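Local structure of insect group II chitinase (Ostrinia furnacalis, 5Y2A) at residues 190-195 against 226-231; 196-201 against 220-225; 124-129 against 171-176; 245-250 against 340-345. The protein hydrolyses the beta-1,4 linkages of chitin as a glycoside hydrolase family 18 enzyme and probably acts in the turnover of insect chitin. All blocks are in the same frame, centred on the assembly; numbering follows the deposited sequence.

Interaction 1 of 4, residues 190-195 against 226-231. With NAG (2-acetamido-2-deoxy-beta-D-glucopyranose), chain C.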
# COMPACT_ATOMS: atom_id res chain seq x y z
N ILE A 190 8.81 -26.11 8.85
CA ILE A 190 7.81 -25.10 9.19
C ILE A 190 8.57 -23.80 9.42
O ILE A 190 9.36 -23.71 10.37
CB ILE A 190 6.99 -25.49 10.42
CG1 ILE A 190 6.14 -26.73 10.13
CG2 ILE A 190 6.12 -24.35 10.87
CD1 ILE A 190 5.58 -27.36 11.37
N SER A 191 8.36 -22.82 8.57
CA SER A 191 9.01 -21.52 8.72
C SER A 191 8.12 -20.63 9.58
O SER A 191 7.08 -20.15 9.12
CB SER A 191 9.29 -20.88 7.36
OG SER A 191 10.42 -21.48 6.73
N LEU A 192 8.53 -20.42 10.83
CA LEU A 192 7.79 -19.53 11.71
C LEU A 192 8.02 -18.09 11.28
O LEU A 192 9.17 -17.63 11.22
CB LEU A 192 8.25 -19.73 13.16
CG LEU A 192 8.23 -21.16 13.69
CD1 LEU A 192 8.86 -21.19 15.07
CD2 LEU A 192 6.80 -21.70 13.73
N MET A 193 6.94 -17.36 10.98
CA MET A 193 7.08 -15.95 10.62
C MET A 193 7.18 -15.12 11.90
O MET A 193 6.30 -14.34 12.26
CB MET A 193 5.94 -15.51 9.72
CG MET A 193 6.03 -16.14 8.34
SD MET A 193 4.74 -15.55 7.22
CE MET A 193 3.36 -16.46 7.87
N THR A 194 8.32 -15.29 12.57
CA THR A 194 8.58 -14.67 13.87
C THR A 194 9.01 -13.21 13.72
O THR A 194 10.11 -12.81 14.08
CB THR A 194 9.60 -15.51 14.63
OG1 THR A 194 10.57 -16.04 13.70
CG2 THR A 194 8.91 -16.68 15.32
N TYR A 195 8.10 -12.41 13.16
CA TYR A 195 8.32 -10.99 12.98
C TYR A 195 6.97 -10.32 12.75
O TYR A 195 5.94 -10.98 12.65
CB TYR A 195 9.29 -10.70 11.84
CG TYR A 195 9.13 -11.59 10.63
CD1 TYR A 195 8.03 -11.45 9.78
CD2 TYR A 195 10.07 -12.56 10.33
CE1 TYR A 195 7.88 -12.27 8.67
CE2 TYR A 195 9.93 -13.38 9.22
CZ TYR A 195 8.83 -13.23 8.39
OH TYR A 195 8.69 -14.04 7.29
N PHE A 226 8.45 -17.31 23.06
CA PHE A 226 7.14 -17.92 23.31
C PHE A 226 6.65 -18.65 22.08
O PHE A 226 6.20 -19.80 22.17
CB PHE A 226 6.11 -16.87 23.75
CG PHE A 226 4.75 -17.48 24.03
CD1 PHE A 226 3.86 -17.74 22.99
CD2 PHE A 226 4.39 -17.82 25.32
CE1 PHE A 226 2.63 -18.33 23.24
CE2 PHE A 226 3.17 -18.39 25.58
CZ PHE A 226 2.29 -18.65 24.54
N THR A 227 6.72 -18.00 20.92
CA THR A 227 6.22 -18.60 19.68
C THR A 227 6.83 -19.97 19.45
O THR A 227 6.12 -20.94 19.12
CB THR A 227 6.52 -17.69 18.49
OG1 THR A 227 5.91 -16.40 18.70
CG2 THR A 227 5.99 -18.31 17.22
N VAL A 228 8.15 -20.08 19.61
CA VAL A 228 8.83 -21.35 19.35
C VAL A 228 8.38 -22.40 20.35
O VAL A 228 8.03 -23.53 19.97
CB VAL A 228 10.36 -21.15 19.39
CG1 VAL A 228 11.07 -22.50 19.36
CG2 VAL A 228 10.81 -20.29 18.21
N ASN A 229 8.37 -22.05 21.64
CA ASN A 229 7.95 -23.02 22.65
C ASN A 229 6.48 -23.38 22.50
O ASN A 229 6.09 -24.52 22.76
CB ASN A 229 8.25 -22.47 24.04
CG ASN A 229 9.71 -22.62 24.41
OD1 ASN A 229 10.17 -23.71 24.70
ND2 ASN A 229 10.45 -21.51 24.37
N TYR A 230 5.65 -22.43 22.05
CA TYR A 230 4.24 -22.74 21.84
C TYR A 230 4.05 -23.77 20.74
O TYR A 230 3.27 -24.72 20.89
CB TYR A 230 3.46 -21.46 21.52
CG TYR A 230 1.96 -21.61 21.66
CD1 TYR A 230 1.38 -21.85 22.91
CD2 TYR A 230 1.13 -21.54 20.55
CE1 TYR A 230 0.01 -21.99 23.04
CE2 TYR A 230 -0.25 -21.68 20.67
CZ TYR A 230 -0.80 -21.90 21.92
OH TYR A 230 -2.16 -22.04 22.05
N TRP A 231 4.77 -23.62 19.62
CA TRP A 231 4.71 -24.62 18.56
C TRP A 231 5.18 -25.98 19.06
O TRP A 231 4.56 -27.01 18.75
CB TRP A 231 5.54 -24.18 17.36
CG TRP A 231 4.77 -23.30 16.44
CD1 TRP A 231 4.63 -21.95 16.52
CD2 TRP A 231 4.00 -23.72 15.31
NE1 TRP A 231 3.83 -21.50 15.49
CE2 TRP A 231 3.43 -22.57 14.75
CE3 TRP A 231 3.73 -24.96 14.73
CZ2 TRP A 231 2.60 -22.62 13.63
CZ3 TRP A 231 2.93 -25.01 13.61
CH2 TRP A 231 2.37 -23.84 13.07
C1 NAG C . 11.67 -18.93 26.92
C2 NAG C . 12.28 -18.39 28.20
C3 NAG C . 12.34 -19.48 29.27
C4 NAG C . 10.98 -20.16 29.45
C5 NAG C . 10.41 -20.57 28.10
C6 NAG C . 9.00 -21.10 28.19
C7 NAG C . 13.96 -16.60 28.33
C8 NAG C . 15.38 -16.21 28.08
N2 NAG C . 13.61 -17.84 27.98
O3 NAG C . 12.78 -18.88 30.49
O4 NAG C . 11.13 -21.37 30.18
O5 NAG C . 10.39 -19.46 27.19
O6 NAG C . 8.07 -20.08 28.52
O7 NAG C . 13.15 -15.81 28.81

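Interaction 2 of 4, residues 196-201 against 220-225. With NAG (2-acetamido-2-deoxy-beta-D-glucopyranose), chain C.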
# COMPACT_ATOMS: atom_id res chain seq x y z
N ASP A 196 7.01 -8.99 12.65
CA ASP A 196 5.80 -8.17 12.60
C ASP A 196 4.94 -8.39 13.85
O ASP A 196 3.71 -8.34 13.79
CB ASP A 196 4.99 -8.43 11.33
CG ASP A 196 5.78 -8.15 10.07
OD1 ASP A 196 6.74 -7.35 10.13
OD2 ASP A 196 5.48 -8.75 9.02
N TYR A 197 5.59 -8.65 14.99
CA TYR A 197 4.86 -8.67 16.25
C TYR A 197 4.29 -7.30 16.57
O TYR A 197 3.25 -7.20 17.24
CB TYR A 197 5.78 -9.11 17.39
CG TYR A 197 6.18 -10.57 17.40
CD1 TYR A 197 5.41 -11.51 18.07
CD2 TYR A 197 7.34 -10.99 16.78
CE1 TYR A 197 5.78 -12.85 18.11
CE2 TYR A 197 7.73 -12.32 16.81
CZ TYR A 197 6.95 -13.25 17.48
OH TYR A 197 7.33 -14.58 17.50
N HIS A 198 4.96 -6.24 16.11
CA HIS A 198 4.56 -4.87 16.36
C HIS A 198 4.80 -4.05 15.10
O HIS A 198 5.67 -4.36 14.29
CB HIS A 198 5.33 -4.27 17.54
CG HIS A 198 5.08 -5.00 18.82
ND1 HIS A 198 3.87 -4.96 19.48
CD2 HIS A 198 5.88 -5.82 19.55
CE1 HIS A 198 3.94 -5.71 20.56
NE2 HIS A 198 5.15 -6.24 20.63
N GLY A 199 4.02 -2.99 14.96
CA GLY A 199 4.08 -2.11 13.81
C GLY A 199 3.14 -0.95 14.05
O GLY A 199 2.50 -0.86 15.10
N GLN A 200 3.09 -0.04 13.07
CA GLN A 200 2.32 1.19 13.25
C GLN A 200 0.85 0.93 13.56
O GLN A 200 0.18 1.81 14.10
CB GLN A 200 2.46 2.09 12.00
CG GLN A 200 2.15 1.41 10.69
CD GLN A 200 0.67 1.37 10.39
OE1 GLN A 200 -0.10 2.20 10.89
NE2 GLN A 200 0.25 0.41 9.57
N TRP A 201 0.33 -0.25 13.21
CA TRP A 201 -1.06 -0.57 13.55
C TRP A 201 -1.31 -0.63 15.05
O TRP A 201 -2.46 -0.47 15.48
CB TRP A 201 -1.44 -1.89 12.90
CG TRP A 201 -0.51 -3.01 13.28
CD1 TRP A 201 -0.58 -3.81 14.39
CD2 TRP A 201 0.65 -3.45 12.55
NE1 TRP A 201 0.46 -4.71 14.39
CE2 TRP A 201 1.22 -4.51 13.27
CE3 TRP A 201 1.26 -3.04 11.35
CZ2 TRP A 201 2.37 -5.18 12.84
CZ3 TRP A 201 2.40 -3.71 10.92
CH2 TRP A 201 2.94 -4.76 11.67
N ASN A 220 2.53 -11.30 26.99
CA ASN A 220 3.77 -12.04 27.12
C ASN A 220 3.92 -13.15 26.07
O ASN A 220 4.87 -13.93 26.16
CB ASN A 220 3.88 -12.62 28.54
CG ASN A 220 2.84 -13.69 28.83
OD1 ASN A 220 1.92 -13.91 28.04
ND2 ASN A 220 2.98 -14.35 29.97
N THR A 221 3.02 -13.23 25.09
CA THR A 221 3.16 -14.17 23.99
C THR A 221 3.72 -13.53 22.72
O THR A 221 3.95 -14.25 21.74
CB THR A 221 1.82 -14.83 23.68
OG1 THR A 221 0.95 -13.90 23.03
CG2 THR A 221 1.16 -15.34 24.96
N PHE A 222 3.94 -12.22 22.70
CA PHE A 222 4.41 -11.53 21.50
C PHE A 222 5.95 -11.48 21.47
O PHE A 222 6.57 -10.42 21.51
CB PHE A 222 3.82 -10.13 21.42
CG PHE A 222 2.46 -10.08 20.78
CD1 PHE A 222 1.40 -10.78 21.32
CD2 PHE A 222 2.24 -9.31 19.64
CE1 PHE A 222 0.14 -10.74 20.75
CE2 PHE A 222 0.98 -9.27 19.06
CZ PHE A 222 -0.07 -9.98 19.61
N ASN A 223 6.56 -12.66 21.43
CA ASN A 223 8.01 -12.73 21.33
C ASN A 223 8.40 -14.08 20.74
O ASN A 223 7.66 -15.06 20.83
CB ASN A 223 8.69 -12.49 22.68
CG ASN A 223 8.22 -13.47 23.75
OD1 ASN A 223 8.78 -14.55 23.89
ND2 ASN A 223 7.21 -13.08 24.52
N VAL A 224 9.60 -14.11 20.14
CA VAL A 224 10.04 -15.30 19.41
C VAL A 224 10.09 -16.51 20.34
O VAL A 224 9.65 -17.61 19.97
CB VAL A 224 11.42 -15.05 18.77
CG1 VAL A 224 11.97 -16.33 18.15
CG2 VAL A 224 11.32 -13.94 17.71
N ASN A 225 10.63 -16.33 21.54
CA ASN A 225 10.81 -17.46 22.44
C ASN A 225 9.48 -18.11 22.80
O ASN A 225 9.37 -19.34 22.80
CB ASN A 225 11.56 -17.01 23.69
CG ASN A 225 11.81 -18.15 24.65
OD1 ASN A 225 12.27 -19.22 24.27
ND2 ASN A 225 11.50 -17.92 25.92
C1 NAG C . 11.67 -18.93 26.92
C2 NAG C . 12.28 -18.39 28.20
C3 NAG C . 12.34 -19.48 29.27
C4 NAG C . 10.98 -20.16 29.45
C5 NAG C . 10.41 -20.57 28.10
C6 NAG C . 9.00 -21.10 28.19
C7 NAG C . 13.96 -16.60 28.33
C8 NAG C . 15.38 -16.21 28.08
N2 NAG C . 13.61 -17.84 27.98
O3 NAG C . 12.78 -18.88 30.49
O4 NAG C . 11.13 -21.37 30.18
O5 NAG C . 10.39 -19.46 27.19
O6 NAG C . 8.07 -20.08 28.52
O7 NAG C . 13.15 -15.81 28.81
O HOH W 1 6.00 -8.02 22.57

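Interaction 3 of 4, residues 124-129 against 171-176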
# COMPACT_ATOMS: atom_id res chain seq x y z
N TRP A 124 -0.14 -19.13 3.02
CA TRP A 124 -1.49 -18.62 3.18
C TRP A 124 -1.62 -17.92 4.52
O TRP A 124 -1.42 -18.53 5.57
CB TRP A 124 -2.50 -19.77 3.06
CG TRP A 124 -3.94 -19.36 3.27
CD1 TRP A 124 -4.47 -18.10 3.24
CD2 TRP A 124 -5.03 -20.25 3.54
NE1 TRP A 124 -5.82 -18.15 3.48
CE2 TRP A 124 -6.19 -19.45 3.67
CE3 TRP A 124 -5.15 -21.64 3.68
CZ2 TRP A 124 -7.45 -20.00 3.93
CZ3 TRP A 124 -6.39 -22.18 3.95
CH2 TRP A 124 -7.53 -21.36 4.07
N GLU A 125 -1.97 -16.63 4.49
CA GLU A 125 -2.03 -15.81 5.70
C GLU A 125 -3.47 -15.33 5.93
O GLU A 125 -3.82 -14.21 5.56
CB GLU A 125 -1.04 -14.61 5.58
CG GLU A 125 0.38 -15.03 5.23
CD GLU A 125 1.40 -13.91 5.29
OE1 GLU A 125 1.05 -12.77 5.69
OE2 GLU A 125 2.57 -14.16 4.93
N TYR A 126 -4.29 -16.14 6.60
CA TYR A 126 -3.97 -17.43 7.20
C TYR A 126 -5.22 -18.30 7.12
O TYR A 126 -6.31 -17.77 6.89
CB TYR A 126 -3.55 -17.29 8.67
CG TYR A 126 -2.32 -16.47 8.89
CD1 TYR A 126 -2.40 -15.09 9.06
CD2 TYR A 126 -1.07 -17.05 8.87
CE1 TYR A 126 -1.26 -14.32 9.24
CE2 TYR A 126 0.07 -16.30 9.03
CZ TYR A 126 -0.02 -14.93 9.21
OH TYR A 126 1.13 -14.19 9.38
N PRO A 127 -5.09 -19.61 7.31
CA PRO A 127 -6.29 -20.45 7.42
C PRO A 127 -7.21 -19.87 8.49
O PRO A 127 -6.75 -19.47 9.56
CB PRO A 127 -5.73 -21.81 7.84
CG PRO A 127 -4.40 -21.84 7.11
CD PRO A 127 -3.86 -20.44 7.33
N LYS A 128 -8.50 -19.79 8.16
CA LYS A 128 -9.52 -19.24 9.05
C LYS A 128 -9.35 -17.72 9.24
O LYS A 128 -10.25 -16.94 8.92
CB LYS A 128 -9.52 -19.94 10.41
CG LYS A 128 -10.32 -19.21 11.48
CD LYS A 128 -11.68 -19.84 11.70
CE LYS A 128 -12.34 -19.27 12.95
NZ LYS A 128 -13.55 -18.49 12.61
N CYS A 129 -8.19 -17.29 9.75
CA CYS A 129 -7.93 -15.87 10.00
C CYS A 129 -7.39 -15.21 8.73
O CYS A 129 -6.20 -14.87 8.63
CB CYS A 129 -6.96 -15.71 11.16
SG CYS A 129 -7.45 -16.50 12.72
N LYS A 171 -0.19 -16.38 18.74
CA LYS A 171 -0.83 -17.47 19.46
C LYS A 171 -2.28 -17.62 19.02
O LYS A 171 -2.74 -18.72 18.69
CB LYS A 171 -0.76 -17.24 20.97
CG LYS A 171 -1.43 -18.35 21.78
CD LYS A 171 -1.56 -18.00 23.24
CE LYS A 171 -2.20 -19.13 24.04
NZ LYS A 171 -3.45 -19.64 23.43
N ARG A 172 -3.01 -16.50 19.00
CA ARG A 172 -4.40 -16.48 18.56
C ARG A 172 -4.58 -17.16 17.21
O ARG A 172 -5.42 -18.06 17.05
CB ARG A 172 -4.90 -15.03 18.49
CG ARG A 172 -6.33 -14.89 18.02
CD ARG A 172 -6.78 -13.43 18.01
NE ARG A 172 -8.16 -13.33 17.55
CZ ARG A 172 -8.56 -12.63 16.49
NH1 ARG A 172 -7.68 -11.96 15.76
NH2 ARG A 172 -9.85 -12.61 16.17
N VAL A 173 -3.81 -16.74 16.20
CA VAL A 173 -3.96 -17.28 14.86
C VAL A 173 -3.55 -18.75 14.82
O VAL A 173 -4.17 -19.56 14.13
CB VAL A 173 -3.15 -16.45 13.84
CG1 VAL A 173 -3.21 -17.09 12.45
CG2 VAL A 173 -3.65 -15.02 13.79
N ILE A 174 -2.48 -19.11 15.54
CA ILE A 174 -2.05 -20.51 15.56
C ILE A 174 -3.18 -21.40 16.06
O ILE A 174 -3.47 -22.45 15.47
CB ILE A 174 -0.79 -20.67 16.43
CG1 ILE A 174 0.40 -19.99 15.74
CG2 ILE A 174 -0.50 -22.15 16.69
CD1 ILE A 174 1.51 -19.62 16.68
N ASP A 175 -3.87 -20.98 17.13
CA ASP A 175 -4.96 -21.77 17.68
C ASP A 175 -6.09 -21.94 16.67
O ASP A 175 -6.71 -23.00 16.59
CB ASP A 175 -5.50 -21.11 18.96
CG ASP A 175 -4.50 -21.15 20.10
OD1 ASP A 175 -3.58 -21.99 20.05
OD2 ASP A 175 -4.66 -20.34 21.04
N TYR A 176 -6.34 -20.90 15.87
CA TYR A 176 -7.41 -20.96 14.88
C TYR A 176 -7.03 -21.73 13.63
O TYR A 176 -7.89 -22.36 13.01
CB TYR A 176 -7.81 -19.54 14.48
CG TYR A 176 -8.78 -18.81 15.39
CD1 TYR A 176 -10.07 -19.29 15.61
CD2 TYR A 176 -8.41 -17.62 16.00
CE1 TYR A 176 -10.96 -18.60 16.42
CE2 TYR A 176 -9.29 -16.93 16.82
CZ TYR A 176 -10.56 -17.43 17.02
OH TYR A 176 -11.43 -16.73 17.83

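Interaction 4 of 4, residues 245-250 against 340-345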
# COMPACT_ATOMS: atom_id res chain seq x y z
N VAL A 245 13.87 -14.58 10.67
CA VAL A 245 14.56 -13.38 11.12
C VAL A 245 14.21 -12.28 10.13
O VAL A 245 14.43 -12.46 8.92
CB VAL A 245 16.08 -13.59 11.21
CG1 VAL A 245 16.78 -12.32 11.67
CG2 VAL A 245 16.42 -14.78 12.11
N PRO A 246 13.69 -11.13 10.57
CA PRO A 246 13.41 -10.04 9.63
C PRO A 246 14.69 -9.28 9.28
O PRO A 246 15.49 -8.96 10.16
CB PRO A 246 12.43 -9.15 10.41
CG PRO A 246 12.88 -9.33 11.85
CD PRO A 246 13.32 -10.78 11.95
N PHE A 247 14.88 -9.00 7.99
CA PHE A 247 15.98 -8.18 7.51
C PHE A 247 15.54 -6.74 7.26
O PHE A 247 16.12 -6.04 6.42
CB PHE A 247 16.59 -8.79 6.24
CG PHE A 247 17.43 -10.03 6.48
CD1 PHE A 247 17.59 -10.57 7.75
CD2 PHE A 247 18.08 -10.66 5.41
CE1 PHE A 247 18.38 -11.71 7.96
CE2 PHE A 247 18.86 -11.80 5.60
CZ PHE A 247 19.02 -12.33 6.88
N TYR A 248 14.52 -6.28 7.99
CA TYR A 248 13.92 -4.96 7.79
C TYR A 248 13.40 -4.49 9.14
O TYR A 248 13.28 -5.27 10.09
CB TYR A 248 12.77 -5.01 6.78
CG TYR A 248 11.64 -5.88 7.28
CD1 TYR A 248 11.67 -7.26 7.07
CD2 TYR A 248 10.58 -5.35 8.01
CE1 TYR A 248 10.68 -8.07 7.56
CE2 TYR A 248 9.57 -6.16 8.50
CZ TYR A 248 9.63 -7.53 8.26
OH TYR A 248 8.64 -8.36 8.73
N GLY A 249 13.04 -3.22 9.20
CA GLY A 249 12.49 -2.64 10.41
C GLY A 249 11.07 -2.16 10.20
O GLY A 249 10.66 -1.85 9.08
N GLN A 250 10.30 -2.12 11.29
CA GLN A 250 9.01 -1.46 11.30
C GLN A 250 9.20 -0.04 11.80
O GLN A 250 9.78 0.17 12.87
CB GLN A 250 8.02 -2.21 12.21
CG GLN A 250 7.58 -3.56 11.66
CD GLN A 250 6.53 -3.43 10.57
OE1 GLN A 250 6.00 -2.34 10.33
NE2 GLN A 250 6.24 -4.54 9.90
N SER A 340 17.18 -21.52 10.46
CA SER A 340 16.73 -20.13 10.44
C SER A 340 16.22 -19.77 9.06
O SER A 340 16.64 -20.35 8.05
CB SER A 340 17.86 -19.15 10.82
OG SER A 340 18.29 -19.32 12.17
N MET A 341 15.31 -18.80 9.01
CA MET A 341 14.75 -18.32 7.76
C MET A 341 14.96 -16.81 7.66
O MET A 341 14.91 -16.11 8.67
CB MET A 341 13.25 -18.67 7.66
CG MET A 341 12.54 -18.07 6.48
SD MET A 341 11.79 -16.50 6.93
CE MET A 341 10.24 -17.06 7.64
N ALA A 342 15.21 -16.33 6.44
CA ALA A 342 15.56 -14.93 6.20
C ALA A 342 14.50 -14.26 5.34
O ALA A 342 14.28 -14.67 4.20
CB ALA A 342 16.93 -14.83 5.52
N TRP A 343 13.92 -13.18 5.86
CA TRP A 343 12.90 -12.37 5.18
C TRP A 343 13.42 -10.93 5.10
O TRP A 343 13.22 -10.16 6.03
CB TRP A 343 11.56 -12.48 5.97
CG TRP A 343 10.34 -11.79 5.39
CD1 TRP A 343 9.56 -10.85 6.00
CD2 TRP A 343 9.74 -12.03 4.11
NE1 TRP A 343 8.53 -10.47 5.18
CE2 TRP A 343 8.62 -11.18 4.01
CE3 TRP A 343 10.05 -12.87 3.04
CZ2 TRP A 343 7.81 -11.15 2.88
CZ3 TRP A 343 9.25 -12.84 1.91
CH2 TRP A 343 8.14 -11.98 1.84
N SER A 344 14.09 -10.56 4.00
CA SER A 344 14.31 -11.42 2.83
C SER A 344 15.68 -11.02 2.26
O SER A 344 16.24 -10.01 2.71
CB SER A 344 13.21 -11.24 1.78
OG SER A 344 13.21 -9.92 1.26
N LEU A 345 16.20 -11.79 1.30
CA LEU A 345 17.56 -11.57 0.79
C LEU A 345 17.82 -10.12 0.42
O LEU A 345 18.90 -9.58 0.69
CB LEU A 345 17.80 -12.45 -0.44
CG LEU A 345 17.91 -13.95 -0.22
CD1 LEU A 345 18.13 -14.67 -1.54
CD2 LEU A 345 19.06 -14.19 0.69
O HOH W 2 6.41 -8.69 6.22

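Interaction 1 of 4, residues 190-195 against 226-231
Leu-192 sets one methyl, CD2, over the face of the indole of Trp-231. This CD2 stands 3.4 Å from the centroid of the five-membered ring of Trp-231 and only 9° off the ring normal, a CH-pi contact. The tryptophan reaches this position with CG anti to its own carbonyl carbon (chi1 -86°), and the leucine and the indole point in opposite senses as they pass. The other branch of the leucine has a different partner: Leu-192 CD1 meets Val-228 CG2 at 3.8 Å, the valine lying crosswise to the leucine. Ile-190 CG2 lies over the same face of the indole, also toward the rim, and Ile-190 CD1 approaches Trp-231 CZ3 at 4.2 Å.

These contacts join strand 189-192 of the TIM barrel to helix 224-233, which follows it in the chain. The axes of the two short segments pass 10.8 Å apart and run roughly antiparallel, at 149°, as expected for a barrel strand and the helix returning over its outer side. No hydrogen bond spans the two segments.

At the other end of the contact two threonines meet by their methyls, Thr-194 CG2 to Thr-227 CG2 at 3.8 Å, while their hydroxyls are hydrogen-bonded outside the two segments. Thr-194 OG1 pairs with Gly-244 O of the next strand; Thr-227 OG1 has hydrogen-bonding partners in Tyr-197 OH and the carbonyls of Asn-223 and Ala-169. On the outer side of the helix, Asn-229 ND2 comes within 3.5 Å of O5 of the N-acetylglucosamine and is itself hydrogen-bonded to Asn-225 O.

Interaction 2 of 4, residues 196-201 against 220-225
Tyr-197 packs its ring against the backbone of residues 222-224, an aromatic-on-backbone contact between the loop that leaves strand 189-192 and the turn that starts helix 224-233 of the family 18 TIM barrel. Asn-223 is the N-cap of that helix: its OD1 accepts from Phe-226 N, and its ND2 donates to Asn-220 O at 3.0 Å from above the carbonyl plane.

With CG anti to the carbonyl carbon (chi1 -72°), the Tyr-197 ring is carried along the length of this turn. Asn-223 CA lies over one face of the ring, toward the rim, while Tyr-197 CD1 touches Phe-222 C at 3.4 Å. Tyr-197 CE2 rests 4.0 Å from Val-224 CG2. At the far end the tyrosine hydroxyl reaches its hydrogen-bond partner Thr-227, one turn further along the helix. Cutting the ring back to an alanine here is likely to deprive the Thr-227 hydroxyl of this partner and open a gap under the first turn of the helix.

Phe-222, at the centre of an inverse gamma turn, brings its CD2 to Tyr-197 O at 3.4 Å, the oxygen lying at the ring edge near its plane. The rings of His-198 and Phe-222 make an oblique pair, planes at 32°. A water lies 2.8 Å from His-198 NE2 and 2.7 Å from Phe-222 O, bridging them, and the second ring nitrogen, ND1, is hydrogen-bonded to Asp-202 OD2.

Asn-225 and Thr-227 fit an N-glycosylation sequon, and the sugar is present: Asn-225 ND2 is bonded covalently to C1 of the N-acetylglucosamine at 1.4 Å.

Interaction 3 of 4, residues 124-129 against 171-176
From the 124-129 loop, Tyr-126, Lys-128 and Cys-129 meet Val-173 and Tyr-176, and no hydrogen bond crosses between the segments. The apolar and CH-pi part centres on Val-173: a chi1 of 175° carries its CG1 toward the Tyr-126 ring, and this CG1 is 4.2 Å from that ring's centroid, off-centre and 29° from the normal.

The sulfur contact belongs to Cys-129, disulfide-bonded to Cys-134. Its SG is 3.5 Å from Tyr-176 CB and lies oblique to the Tyr-176 ring, 4.4 Å from its centroid. Lys-128 contributes its aliphatic chain: a kink at the second torsion (102°) folds it so that CE comes to 3.5 Å from Tyr-176 CD1, while NZ bonds to the carbonyls of Cys-134 and Gly-137. A serine in place of Tyr-176 is likely to uncover both the disulfide sulfur and the lysine methylenes, leaving a gap beside them.

The loop, with a cis peptide before Tyr-126, follows barrel strand 119-123 and holds Glu-125, last residue of the family 18 DxxDxDxE signature, consistent with a place at the active site. Pro-127 touches Phe-145 of helix 141-159. Helix 171-177 lies between this loop and helix 224-233, where Ile-174 packs on Tyr-230 and Trp-231.

Interaction 4 of 4, residues 245-250 against 340-345
Val-245 N donates to Met-341 O at 2.7 Å, the shortest polar bond of this contact, somewhat bent at 145°. Two further backbone bonds continue the pairing: Trp-343 N to Val-245 O at 3.2 Å, and Phe-247 N to Trp-343 O at 2.8 Å. This alternation, with Val-245 opposite Ala-342 and Pro-246 opposite Trp-343, is a parallel strand pair.

Side chains divide between the two faces of the sheet. On the side of Val-245 and Ala-342, Phe-247 lies with Ala-342 CA over one ring face, and its CZ touches Ala-342 CB at 3.5 Å. Towards the barrel interior, Tyr-248 and Trp-343 meet as an oblique pair with planes at 83°, Tyr-248 CE1 coming 3.4 Å from Trp-343 CD1. Tyr-248 holds CG between its backbone N and carbonyl carbon (chi1 63°), which swings the ring to the indole and lets Trp-343 O lie at its edge, in the ring plane. One water joins the polar ends, accepting from Trp-343 NE1 at 3.0 Å in the indole plane and donating weakly to Tyr-248 OH, whose stronger partner is Asp-196 OD1.

The peptide between Trp-343 and Ser-344 is cis, and the buried Ser-344 N has no partner in the model. Tyr-195 stacks on Trp-343, and Tyr-8 meets it edge-to-face. A tryptophan followed by a cis peptide at the end of the last barrel strand is a family 18 feature, consistent with the floor of the sugar-binding cleft in related chitinases.

How the interactions relate
From the N terminus, interaction 3 comes first, closing a loop of 41 residues that contains helix 141-159 and strand 162-167. Interaction 1 opens afterwards, and interaction 2 is nested inside it: the excursion between strand 189-192 and helix 224-233 is closed once at its base and again further in. Interaction 4 follows in series, closing a span of 89 residues between 245-250 and 340-345. No loops cross. Interactions 1 and 3 meet where Tyr-230 OH approaches Lys-171 and Asp-175, probably hydrogen-bonded, between two outer helices. Asp-196 joins interaction 2 to interaction 4 through Tyr-248 and Gln-250, so the loop after strand 189-192 is tied to strand 241-254.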